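Local coordinates for protein receptor-type adenylate cyclase gresag 4.1 (Trypanosoma brucei, PDB 1FX2) that converts ATP to cyclic AMP and diphosphate with magnesium as cofactor, and is present here as the isolated catalytic domain of a receptor-type cyclase, at residues 21-26 with 60-65; 28-33 with 96-101; 42-47 with 86-91; 169-172 with 176-179. One frame throughout, in Å; residues are numbered along the deposited sequence. Where two conformers were deposited one is given.

Contact 1 (21-26 with 60-65); sequences ESSTAL and VGDSFM. With SO4 (sulfate ion), chain B.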
loop_
_atom_site.group_PDB
_atom_site.type_symbol
_atom_site.label_atom_id
_atom_site.label_comp_id
_atom_site.label_asym_id
_atom_site.label_seq_id
_atom_site.Cartn_x
_atom_site.Cartn_y
_atom_site.Cartn_z
ATOM N N GLU A 21 7.745 6.223 21.465
ATOM C CA GLU A 21 6.340 6.642 21.663
ATOM C C GLU A 21 6.185 7.027 23.142
ATOM O O GLU A 21 6.650 6.340 24.046
ATOM C CB GLU A 21 5.400 5.475 21.366
ATOM C CG GLU A 21 3.908 5.839 21.633
ATOM C CD GLU A 21 2.942 4.688 21.395
ATOM O OE1 GLU A 21 2.438 4.057 22.353
ATOM O OE2 GLU A 21 2.601 4.486 20.241
ATOM N N SER A 22 5.397 8.100 23.364
ATOM C CA SER A 22 5.026 8.662 24.670
ATOM C C SER A 22 6.220 9.128 25.501
ATOM O O SER A 22 6.212 9.010 26.706
ATOM C CB SER A 22 4.185 7.641 25.445
ATOM O OG SER A 22 3.140 7.129 24.659
ATOM N N SER A 23 7.241 9.658 24.814
ATOM C CA SER A 23 8.452 10.097 25.494
ATOM C C SER A 23 8.144 11.187 26.571
ATOM O O SER A 23 8.643 11.094 27.713
ATOM C CB SER A 23 9.443 10.612 24.363
ATOM O OG SER A 23 10.715 10.642 24.896
ATOM N N THR A 24 7.260 12.169 26.350
ATOM C CA THR A 24 6.910 13.146 27.358
ATOM C C THR A 24 6.405 12.484 28.582
ATOM O O THR A 24 6.785 12.740 29.723
ATOM C CB THR A 24 5.764 14.219 26.955
ATOM O OG1 THR A 24 6.425 15.369 26.494
ATOM C CG2 THR A 24 4.859 14.739 28.146
ATOM N N ALA A 25 5.412 11.592 28.423
ATOM C CA ALA A 25 4.847 10.998 29.576
ATOM C C ALA A 25 5.740 10.081 30.333
ATOM O O ALA A 25 5.716 9.974 31.562
ATOM C CB ALA A 25 3.571 10.241 29.165
ATOM N N LEU A 26 6.596 9.384 29.599
ATOM C CA LEU A 26 7.566 8.536 30.261
ATOM C C LEU A 26 8.635 9.326 31.074
ATOM O O LEU A 26 9.053 8.891 32.168
ATOM C CB LEU A 26 8.315 7.624 29.231
ATOM C CG LEU A 26 7.401 6.548 28.580
ATOM C CD1 LEU A 26 8.270 5.782 27.563
ATOM C CD2 LEU A 26 6.890 5.516 29.657
ATOM N N VAL A 60 17.610 14.369 17.448
ATOM C CA VAL A 60 17.035 15.479 18.230
ATOM C C VAL A 60 16.304 14.766 19.368
ATOM O O VAL A 60 15.289 14.107 19.083
ATOM C CB VAL A 60 16.018 16.231 17.354
ATOM C CG1 VAL A 60 15.353 17.344 18.100
ATOM C CG2 VAL A 60 16.748 16.851 16.109
ATOM N N GLY A 61 16.738 14.884 20.646
ATOM C CA GLY A 61 16.043 14.139 21.703
ATOM C C GLY A 61 16.228 12.676 21.436
ATOM O O GLY A 61 17.358 12.183 21.306
ATOM N N ASP A 62 15.122 11.934 21.444
ATOM C CA ASP A 62 15.288 10.542 21.114
ATOM C C ASP A 62 14.915 10.293 19.649
ATOM O O ASP A 62 14.881 9.119 19.254
ATOM C CB ASP A 62 14.404 9.626 22.026
ATOM C CG ASP A 62 12.892 10.043 22.037
ATOM O OD1 ASP A 62 12.418 10.745 22.946
ATOM O OD2 ASP A 62 12.170 9.759 21.021
ATOM N N SER A 63 14.694 11.305 18.865
ATOM C CA SER A 63 14.316 11.100 17.465
ATOM C C SER A 63 15.564 10.927 16.607
ATOM O O SER A 63 16.389 11.866 16.519
ATOM C CB SER A 63 13.563 12.299 16.968
ATOM O OG SER A 63 12.472 12.779 17.832
ATOM N N PHE A 64 15.664 9.824 15.881
ATOM C CA PHE A 64 16.783 9.607 14.919
ATOM C C PHE A 64 16.290 9.877 13.492
ATOM O O PHE A 64 15.122 9.581 13.140
ATOM C CB PHE A 64 17.339 8.153 14.939
ATOM C CG PHE A 64 18.396 7.923 15.944
ATOM C CD1 PHE A 64 18.056 7.700 17.257
ATOM C CD2 PHE A 64 19.739 7.902 15.587
ATOM C CE1 PHE A 64 19.054 7.465 18.176
ATOM C CE2 PHE A 64 20.720 7.675 16.468
ATOM C CZ PHE A 64 20.407 7.437 17.822
ATOM N N MET A 65 17.210 10.439 12.693
ATOM C CA MET A 65 17.014 10.543 11.205
ATOM C C MET A 65 18.229 9.817 10.663
ATOM O O MET A 65 19.384 10.225 10.878
ATOM C CB MET A 65 16.927 12.006 10.737
ATOM C CG MET A 65 16.769 12.039 9.194
ATOM S SD MET A 65 16.857 13.814 8.753
ATOM C CE MET A 65 16.852 13.735 6.932
HETATM S S SO4 B . 4.030 10.861 21.081
HETATM O O1 SO4 B . 3.608 11.335 22.377
HETATM O O2 SO4 B . 5.239 11.529 20.587
HETATM O O3 SO4 B . 4.190 9.431 21.117
HETATM O O4 SO4 B . 2.920 11.152 20.136
#
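Ser23, in the first turn of helix 23-29, faces Asp62 across 8.1 Å between their CA atoms, and Asp62 sits in the type II' turn from Val60 to Ser63 that joins strands 55-60 and 63-68 into a hairpin. One bond carries the contact: Ser23 OG donates to Asp62 OD1 at 2.6 Å. The hydroxyl is swung anti to its own backbone N (chi1 -162°), which carries it off the helix toward the hairpin tip. It does not lie in the plane of the acid but comes from above it, 37° out. Gly61 takes the corner before Asp62 with the positive phi that glycine accepts easily. The other carboxylate oxygen, OD2, takes the backbone N-H of Ile20, so the group is gripped at both ends by the chain running from strand 13-20 into the helix; Asp62 and Asp19 are both predicted magnesium ligands, and Ser63 OG is bonded to Asp19 OD2, so the turn and its serine probably help set the two acids beside each other. At the start of the helix lies a sulfate, probably from the crystallisation liquor: Ser22 N reaches its O3 at 2.9 Å along an almost straight N-H line, 175°. Arg135 and Arg228 also bind this ion, consistent with a place for nucleotide phosphates. Around the pair, Val38 and His41 of helix 34-51 touch Asp62, and Leu26 packs on Leu95, Ser98 and Tyr99 of helix 94-109.

Contact 2 (28-33 with 96-101); sequences AAHPDL and DDSYRE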
loop_
_atom_site.group_PDB
_atom_site.type_symbol
_atom_site.label_atom_id
_atom_site.label_comp_id
_atom_site.label_asym_id
_atom_site.label_seq_id
_atom_site.Cartn_x
_atom_site.Cartn_y
_atom_site.Cartn_z
ATOM N N ALA A 28 8.067 12.153 32.372
ATOM C CA ALA A 28 7.392 12.725 33.574
ATOM C C ALA A 28 7.242 11.704 34.640
ATOM O O ALA A 28 7.422 11.999 35.873
ATOM C CB ALA A 28 6.026 13.283 33.223
ATOM N N ALA A 29 6.912 10.465 34.294
ATOM C CA ALA A 29 6.729 9.401 35.264
ATOM C C ALA A 29 7.985 8.751 35.777
ATOM O O ALA A 29 8.047 8.356 36.948
ATOM C CB ALA A 29 5.844 8.270 34.633
ATOM N N HIS A 30 9.041 8.725 34.961
ATOM C CA HIS A 30 10.257 7.990 35.290
ATOM C C HIS A 30 11.500 8.818 35.019
ATOM O O HIS A 30 12.425 8.429 34.315
ATOM C CB HIS A 30 10.320 6.752 34.400
ATOM C CG HIS A 30 9.081 5.904 34.481
ATOM N ND1 HIS A 30 8.604 5.375 35.677
ATOM C CD2 HIS A 30 8.186 5.555 33.528
ATOM C CE1 HIS A 30 7.462 4.742 35.438
ATOM N NE2 HIS A 30 7.187 4.828 34.147
ATOM N N PRO A 31 11.605 9.962 35.693
ATOM C CA PRO A 31 12.794 10.815 35.446
ATOM C C PRO A 31 14.130 10.216 35.907
ATOM O O PRO A 31 15.184 10.585 35.371
ATOM C CB PRO A 31 12.483 12.101 36.273
ATOM C CG PRO A 31 11.672 11.522 37.400
ATOM C CD PRO A 31 10.686 10.574 36.696
ATOM N N ASP A 32 14.109 9.257 36.804
ATOM C CA ASP A 32 15.307 8.602 37.264
ATOM C C ASP A 32 15.658 7.334 36.437
ATOM O O ASP A 32 16.733 6.792 36.539
ATOM C CB ASP A 32 15.113 8.196 38.721
ATOM C CG ASP A 32 15.164 9.397 39.674
ATOM O OD1 ASP A 32 15.648 10.491 39.295
ATOM O OD2 ASP A 32 14.727 9.219 40.827
ATOM N N LEU A 33 14.806 6.970 35.506
ATOM C CA LEU A 33 15.087 5.777 34.655
ATOM C C LEU A 33 15.340 6.223 33.220
ATOM O O LEU A 33 16.112 5.591 32.533
ATOM C CB LEU A 33 13.870 4.797 34.593
ATOM C CG LEU A 33 13.248 4.249 35.859
ATOM C CD1 LEU A 33 11.976 3.434 35.461
ATOM C CD2 LEU A 33 14.332 3.382 36.494
ATOM N N ASP A 96 7.048 -0.772 30.818
ATOM C CA ASP A 96 5.970 -1.644 30.319
ATOM C C ASP A 96 4.679 -1.388 31.094
ATOM O O ASP A 96 3.596 -1.313 30.513
ATOM C CB ASP A 96 6.415 -3.083 30.413
ATOM C CG ASP A 96 7.469 -3.405 29.386
ATOM O OD1 ASP A 96 8.680 -3.321 29.674
ATOM O OD2 ASP A 96 7.055 -3.643 28.219
ATOM N N ASP A 97 4.802 -1.224 32.416
ATOM C CA ASP A 97 3.577 -0.901 33.184
ATOM C C ASP A 97 2.979 0.393 32.733
ATOM O O ASP A 97 1.756 0.481 32.586
ATOM C CB ASP A 97 3.959 -0.767 34.698
ATOM C CG ASP A 97 4.268 -2.103 35.350
ATOM O OD1 ASP A 97 4.049 -3.167 34.768
ATOM O OD2 ASP A 97 4.820 -2.072 36.467
ATOM N N SER A 98 3.804 1.426 32.456
ATOM C CA SER A 98 3.246 2.698 31.965
ATOM C C SER A 98 2.547 2.535 30.597
ATOM O O SER A 98 1.418 3.004 30.455
ATOM C CB SER A 98 4.331 3.761 31.763
ATOM O OG SER A 98 4.755 4.190 33.096
ATOM N N TYR A 99 3.148 1.834 29.647
ATOM C CA TYR A 99 2.466 1.699 28.368
ATOM C C TYR A 99 1.164 0.978 28.518
ATOM O O TYR A 99 0.226 1.347 27.800
ATOM C CB TYR A 99 3.364 0.922 27.396
ATOM C CG TYR A 99 4.472 1.797 26.744
ATOM C CD1 TYR A 99 5.831 1.383 26.844
ATOM C CD2 TYR A 99 4.153 2.946 25.963
ATOM C CE1 TYR A 99 6.824 2.099 26.200
ATOM C CE2 TYR A 99 5.159 3.659 25.315
ATOM C CZ TYR A 99 6.481 3.194 25.447
ATOM O OH TYR A 99 7.508 3.865 24.785
ATOM N N ARG A 100 1.132 -0.088 29.319
ATOM C CA ARG A 100 -0.115 -0.813 29.522
ATOM C C ARG A 100 -1.197 0.071 30.160
ATOM O O ARG A 100 -2.317 0.038 29.683
ATOM C CB ARG A 100 0.157 -2.092 30.290
ATOM C CG ARG A 100 0.922 -3.075 29.427
ATOM C CD ARG A 100 1.120 -4.399 30.096
ATOM N NE ARG A 100 2.147 -4.259 31.144
ATOM C CZ ARG A 100 2.967 -5.203 31.550
ATOM N NH1 ARG A 100 2.856 -6.448 31.078
ATOM N NH2 ARG A 100 3.883 -4.882 32.448
ATOM N N GLU A 101 -0.812 0.856 31.177
ATOM C CA GLU A 101 -1.808 1.753 31.800
ATOM C C GLU A 101 -2.314 2.744 30.786
ATOM O O GLU A 101 -3.517 3.098 30.770
ATOM C CB GLU A 101 -1.166 2.440 33.005
ATOM C CG GLU A 101 -0.937 1.575 34.185
ATOM C CD GLU A 101 0.113 2.124 35.188
ATOM O OE1 GLU A 101 0.525 3.310 35.043
ATOM O OE2 GLU A 101 0.540 1.370 36.130
#
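His30 and Ser98 are brought together by torsions of the same sense: each side chain sets its gamma atom anti to the carbonyl carbon, His30 with chi1 -54° and Ser98 with chi1 -72°. The second torsion of His30 then turns the imidazole so that NE2, the far nitrogen, heads for helix 94-109. His30 NE2 and Ser98 OG are 2.7 Å apart and share a hydrogen bond in which either could be the donor. The hydroxyl arrives at the ring edge, near the plane, and sits almost evenly between the two carbons that flank the nitrogen, 3.6 Å from His30 CE1 and 3.7 Å from His30 CD2. The bond is fairly straight, 162°. Against one face of the imidazole rests the methyl of the preceding residue: Ala29 CB lies 3.7 Å above the plane, over the ring centre, which helps fix the ring's rotation. The same methyl makes a loose contact with Ser98 OG. His30 is where the chain leaves helix 23-29, so the bond joins the end of that helix to helix 94-109, and Leu33 N bonds back to His30 O in the turn that follows. On helix 94-109, Arg100 NH2 makes a salt bridge with Asp97 OD1 at 2.9 Å and the arginine stacks as a cation on Tyr125. Ser98 OG also has a weak bond to Ala94 O, one turn earlier, a habit typical of serines within helices; the hydroxyl thus has a second, weak partner in its own helix while linking the end of helix 23-29 to helix 94-109 of the class III cyclase domain, away from its annotated sites.

Contact 3 (42-47 with 86-91); sequences HRMVRS and LHHDWG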
loop_
_atom_site.group_PDB
_atom_site.type_symbol
_atom_site.label_atom_id
_atom_site.label_comp_id
_atom_site.label_asym_id
_atom_site.label_seq_id
_atom_site.Cartn_x
_atom_site.Cartn_y
_atom_site.Cartn_z
ATOM N N HIS A 42 20.073 4.842 22.378
ATOM C CA HIS A 42 21.017 5.397 21.386
ATOM C C HIS A 42 22.179 4.457 21.082
ATOM O O HIS A 42 22.635 4.355 19.955
ATOM C CB HIS A 42 21.558 6.730 21.895
ATOM C CG HIS A 42 20.681 7.913 21.635
ATOM N ND1 HIS A 42 19.327 7.910 21.860
ATOM C CD2 HIS A 42 20.976 9.158 21.187
ATOM C CE1 HIS A 42 18.817 9.097 21.582
ATOM N NE2 HIS A 42 19.797 9.871 21.150
ATOM N N ARG A 43 22.709 3.791 22.118
ATOM C CA ARG A 43 23.798 2.879 21.836
ATOM C C ARG A 43 23.361 1.744 20.908
ATOM O O ARG A 43 24.072 1.361 19.984
ATOM C CB ARG A 43 24.317 2.314 23.163
ATOM C CG ARG A 43 25.062 3.293 23.969
ATOM C CD ARG A 43 25.785 2.493 25.067
ATOM N NE ARG A 43 24.858 1.799 25.984
ATOM C CZ ARG A 43 24.343 2.378 27.075
ATOM N NH1 ARG A 43 24.652 3.654 27.362
ATOM N NH2 ARG A 43 23.671 1.643 27.945
ATOM N N MET A 44 22.146 1.181 21.145
ATOM C CA MET A 44 21.658 0.091 20.277
ATOM C C MET A 44 21.392 0.605 18.854
ATOM O O MET A 44 21.777 -0.068 17.897
ATOM C CB MET A 44 20.427 -0.553 20.861
ATOM C CG MET A 44 20.758 -1.365 22.133
ATOM S SD MET A 44 19.347 -2.363 22.690
ATOM C CE MET A 44 18.341 -0.997 23.458
ATOM N N VAL A 45 20.732 1.761 18.733
ATOM C CA VAL A 45 20.461 2.281 17.360
ATOM C C VAL A 45 21.804 2.530 16.641
ATOM O O VAL A 45 21.941 2.160 15.491
ATOM C CB VAL A 45 19.548 3.565 17.428
ATOM C CG1 VAL A 45 19.435 4.141 16.038
ATOM C CG2 VAL A 45 18.139 3.187 18.014
ATOM N N ARG A 46 22.781 3.136 17.334
ATOM C CA ARG A 46 24.036 3.452 16.676
ATOM C C ARG A 46 24.802 2.230 16.340
ATOM O O ARG A 46 25.449 2.213 15.247
ATOM C CB ARG A 46 24.805 4.452 17.489
ATOM C CG ARG A 46 24.179 5.802 17.455
ATOM C CD ARG A 46 24.837 6.837 18.362
ATOM N NE ARG A 46 24.309 8.122 18.091
ATOM C CZ ARG A 46 24.184 9.085 18.967
ATOM N NH1 ARG A 46 24.505 8.891 20.283
ATOM N NH2 ARG A 46 23.962 10.266 18.506
ATOM N N SER A 47 24.717 1.170 17.144
ATOM C CA SER A 47 25.363 -0.078 16.794
ATOM C C SER A 47 24.795 -0.615 15.482
ATOM O O SER A 47 25.550 -1.164 14.612
ATOM C CB SER A 47 25.131 -1.094 17.891
ATOM O OG SER A 47 25.686 -2.307 17.547
ATOM N N LEU A 86 13.532 -5.566 22.001
ATOM C CA LEU A 86 12.722 -6.560 22.698
ATOM C C LEU A 86 13.638 -7.447 23.559
ATOM O O LEU A 86 13.317 -7.826 24.704
ATOM C CB LEU A 86 11.990 -7.423 21.650
ATOM C CG LEU A 86 11.335 -8.687 22.261
ATOM C CD1 LEU A 86 10.051 -8.267 23.122
ATOM C CD2 LEU A 86 10.758 -9.489 21.026
ATOM N N HIS A 87 14.829 -7.730 23.025
ATOM C CA HIS A 87 15.754 -8.636 23.737
ATOM C C HIS A 87 16.534 -7.991 24.851
ATOM O O HIS A 87 16.929 -8.666 25.809
ATOM C CB HIS A 87 16.734 -9.248 22.756
ATOM C CG HIS A 87 16.070 -10.007 21.649
ATOM N ND1 HIS A 87 16.674 -10.207 20.415
ATOM C CD2 HIS A 87 14.816 -10.516 21.548
ATOM C CE1 HIS A 87 15.802 -10.810 19.616
ATOM N NE2 HIS A 87 14.678 -11.024 20.267
ATOM N N HIS A 88 16.654 -6.676 24.802
ATOM C CA HIS A 88 17.414 -5.937 25.809
ATOM C C HIS A 88 16.833 -6.036 27.225
ATOM O O HIS A 88 15.670 -5.985 27.398
ATOM C CB HIS A 88 17.468 -4.452 25.397
ATOM C CG HIS A 88 18.286 -3.587 26.280
ATOM N ND1 HIS A 88 19.678 -3.618 26.237
ATOM C CD2 HIS A 88 17.937 -2.649 27.184
ATOM C CE1 HIS A 88 20.123 -2.713 27.107
ATOM N NE2 HIS A 88 19.100 -2.115 27.692
ATOM N N ASP A 89 17.722 -6.129 28.219
ATOM C CA ASP A 89 17.292 -6.123 29.623
ATOM C C ASP A 89 17.307 -4.658 30.076
ATOM O O ASP A 89 18.343 -4.012 30.279
ATOM C CB ASP A 89 18.265 -6.924 30.461
ATOM C CG ASP A 89 17.850 -6.940 31.932
ATOM O OD1 ASP A 89 16.831 -6.319 32.313
ATOM O OD2 ASP A 89 18.534 -7.614 32.698
ATOM N N TRP A 90 16.126 -4.123 30.211
ATOM C CA TRP A 90 15.936 -2.724 30.617
ATOM C C TRP A 90 16.069 -2.518 32.115
ATOM O O TRP A 90 16.060 -1.361 32.568
ATOM C CB TRP A 90 14.533 -2.213 30.117
ATOM C CG TRP A 90 14.417 -2.206 28.613
ATOM C CD1 TRP A 90 13.952 -3.219 27.863
ATOM C CD2 TRP A 90 14.890 -1.199 27.730
ATOM N NE1 TRP A 90 14.103 -2.942 26.537
ATOM C CE2 TRP A 90 14.683 -1.694 26.407
ATOM C CE3 TRP A 90 15.487 0.066 27.939
ATOM C CZ2 TRP A 90 15.048 -0.961 25.269
ATOM C CZ3 TRP A 90 15.860 0.796 26.799
ATOM C CH2 TRP A 90 15.634 0.283 25.488
ATOM N N GLY A 91 16.111 -3.630 32.851
ATOM C CA GLY A 91 16.336 -3.528 34.308
ATOM C C GLY A 91 15.168 -2.957 35.078
ATOM O O GLY A 91 15.333 -2.673 36.265
#
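Met44 reaches from helix 34-51 to His88 and Trp90, just past the end of helix 71-87, and the whole contact is the work of this one side chain. Its CB points toward the other segment, and CG, anti to the carbonyl carbon, carries the chain outward. Up to this point it is only a spacer; the touching begins at the sulfur. Met44 SD lies 3.8 Å from His88 ND1 and about as far from His88 CB. Seen from the imidazole centroid the sulfur is oblique, 36° off the normal at 4.3 Å, a sulfur-aromatic contact. A bend at chi3 (-76°) then turns the methyl inward over the ring. Met44 CE stands 4.0 Å from the His88 centroid and 17° off the normal, a CH-pi contact over the face, though displaced toward the rim. The same methyl reaches Trp90, with Met44 CE 3.6 Å from Trp90 CH2 and 3.8 Å from Trp90 CZ2, so it fills the angle between two rings. Those rings steady each other: His88 sets its CD2 edge 3.4 Å above the plane of the indole, over its centre. Trp90 is held at its polar end too, NE1 bonding to Phe85 O, and Asp89 OD1 accepts from Gly91 N, an Asx turn that spans Trp90. A bound dithiothreitol, probably from the crystallisation liquor, lies near the indole. Further in, Met44 also touches Phe85, and Val45 beside it packs on Leu81 and Phe85 of helix 71-87 and on Ile66 of strand 63-68.

Contact 4 (169-172 with 176-179); sequences SVAN and VLMT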
loop_
_atom_site.group_PDB
_atom_site.type_symbol
_atom_site.label_atom_id
_atom_site.label_comp_id
_atom_site.label_asym_id
_atom_site.label_seq_id
_atom_site.Cartn_x
_atom_site.Cartn_y
_atom_site.Cartn_z
ATOM N N SER A 169 5.403 9.359 11.811
ATOM C CA SER A 169 4.567 9.965 12.846
ATOM C C SER A 169 3.248 9.282 13.099
ATOM O O SER A 169 2.670 9.442 14.196
ATOM C CB SER A 169 4.425 11.463 12.549
ATOM O OG SER A 169 3.475 11.666 11.521
ATOM N N VAL A 170 2.723 8.540 12.114
ATOM C CA VAL A 170 1.470 7.860 12.334
ATOM C C VAL A 170 1.652 6.426 12.816
ATOM O O VAL A 170 0.645 5.744 13.085
ATOM C CB VAL A 170 0.589 7.829 11.068
ATOM C CG1 VAL A 170 0.314 9.326 10.679
ATOM C CG2 VAL A 170 1.119 6.995 9.894
ATOM N N ALA A 171 2.890 5.949 12.901
ATOM C CA ALA A 171 3.091 4.609 13.425
ATOM C C ALA A 171 2.946 4.498 14.924
ATOM O O ALA A 171 3.229 5.446 15.654
ATOM C CB ALA A 171 4.530 4.123 13.047
ATOM N N ASN A 172 2.525 3.308 15.352
ATOM C CA ASN A 172 2.455 3.017 16.769
ATOM C C ASN A 172 3.841 2.627 17.282
ATOM O O ASN A 172 4.736 2.214 16.549
ATOM C CB ASN A 172 1.458 1.837 16.991
ATOM C CG ASN A 172 0.047 2.271 16.827
ATOM O OD1 ASN A 172 -0.502 2.983 17.710
ATOM N ND2 ASN A 172 -0.512 2.012 15.619
ATOM N N VAL A 176 6.704 -0.648 12.514
ATOM C CA VAL A 176 7.546 -0.099 11.443
ATOM C C VAL A 176 6.680 0.008 10.200
ATOM O O VAL A 176 6.077 -0.981 9.747
ATOM C CB VAL A 176 8.730 -1.066 11.110
ATOM C CG1 VAL A 176 9.564 -0.483 9.914
ATOM C CG2 VAL A 176 9.646 -1.215 12.398
ATOM N N LEU A 177 6.526 1.248 9.696
ATOM C CA LEU A 177 5.789 1.473 8.448
ATOM C C LEU A 177 6.737 1.846 7.338
ATOM O O LEU A 177 7.735 2.571 7.553
ATOM C CB LEU A 177 4.845 2.678 8.629
ATOM C CG LEU A 177 3.757 2.422 9.706
ATOM C CD1 LEU A 177 2.830 3.709 9.785
ATOM C CD2 LEU A 177 2.905 1.167 9.469
ATOM N N MET A 178 6.445 1.338 6.155
ATOM C CA MET A 178 7.211 1.665 4.959
ATOM C C MET A 178 6.218 2.174 3.920
ATOM O O MET A 178 5.113 1.604 3.767
ATOM C CB MET A 178 7.898 0.408 4.374
ATOM C CG MET A 178 8.850 -0.441 5.280
ATOM S SD MET A 178 9.193 -2.081 4.466
ATOM C CE MET A 178 9.046 -1.524 3.075
ATOM N N THR A 179 6.598 3.182 3.159
ATOM C CA THR A 179 5.702 3.578 2.062
ATOM C C THR A 179 5.811 2.534 0.958
ATOM O O THR A 179 6.773 1.754 0.885
ATOM C CB THR A 179 6.168 4.941 1.447
ATOM O OG1 THR A 179 7.548 4.751 1.023
ATOM C CG2 THR A 179 6.122 6.046 2.540
#
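Leu177 meets Val170 and Ala171 where a beta-alpha-beta crossover comes to its end: the chain leaves strand 134-141, passes by way of the hairpin 144-147/154-157 and helix 159-169, and returns as the parallel neighbour 176-179 in the central sheet of the cyclase domain. The apolar contacts come first. Leu177 CD1 is the shared atom, 3.7 Å from Val170 CG2 and equally far from Ala171 CB, so one leucine methyl rests against two side chains of the loop. Ala171 CB also presses on Leu177 CG at 3.8 Å. With chi1 -64°, Leu177 sends its CG anti to the carbonyl carbon, and the side chain then crosses that of Val170 at about a right angle. All three of these residues are buried. The polar bonds of the two segments go to partners outside them. Leu177 bonds through its backbone to Val136 and Ile138, the pattern of parallel strands, while in the loop Asn172 ND2 is bonded to Ala226 O. At the far end of the strand, Thr179 OG1 caps helix 180-184 through Ala182 N and also bonds His139 ND1.

Overall arrangement
From the N terminus, strand 13-20 leads into helix 23-29, which opens both contact 1 and contact 2. Contact 3 opens next, on helix 34-51. The hairpin of strands 55-60 and 63-68 then closes contact 1, so that this loop crosses those of contacts 2 and 3. Contact 3 closes just past helix 71-87, and contact 2 only later, on helix 94-109; the loop of contact 3 therefore lies wholly within that of contact 2. Together these three join helices 23-29, 34-51 and 94-109, the hairpin and the end of helix 71-87. Contact 4 follows in series, a short local closure at strand 176-179 of the central sheet, meeting contact 1 where Glu21 approaches Asn172.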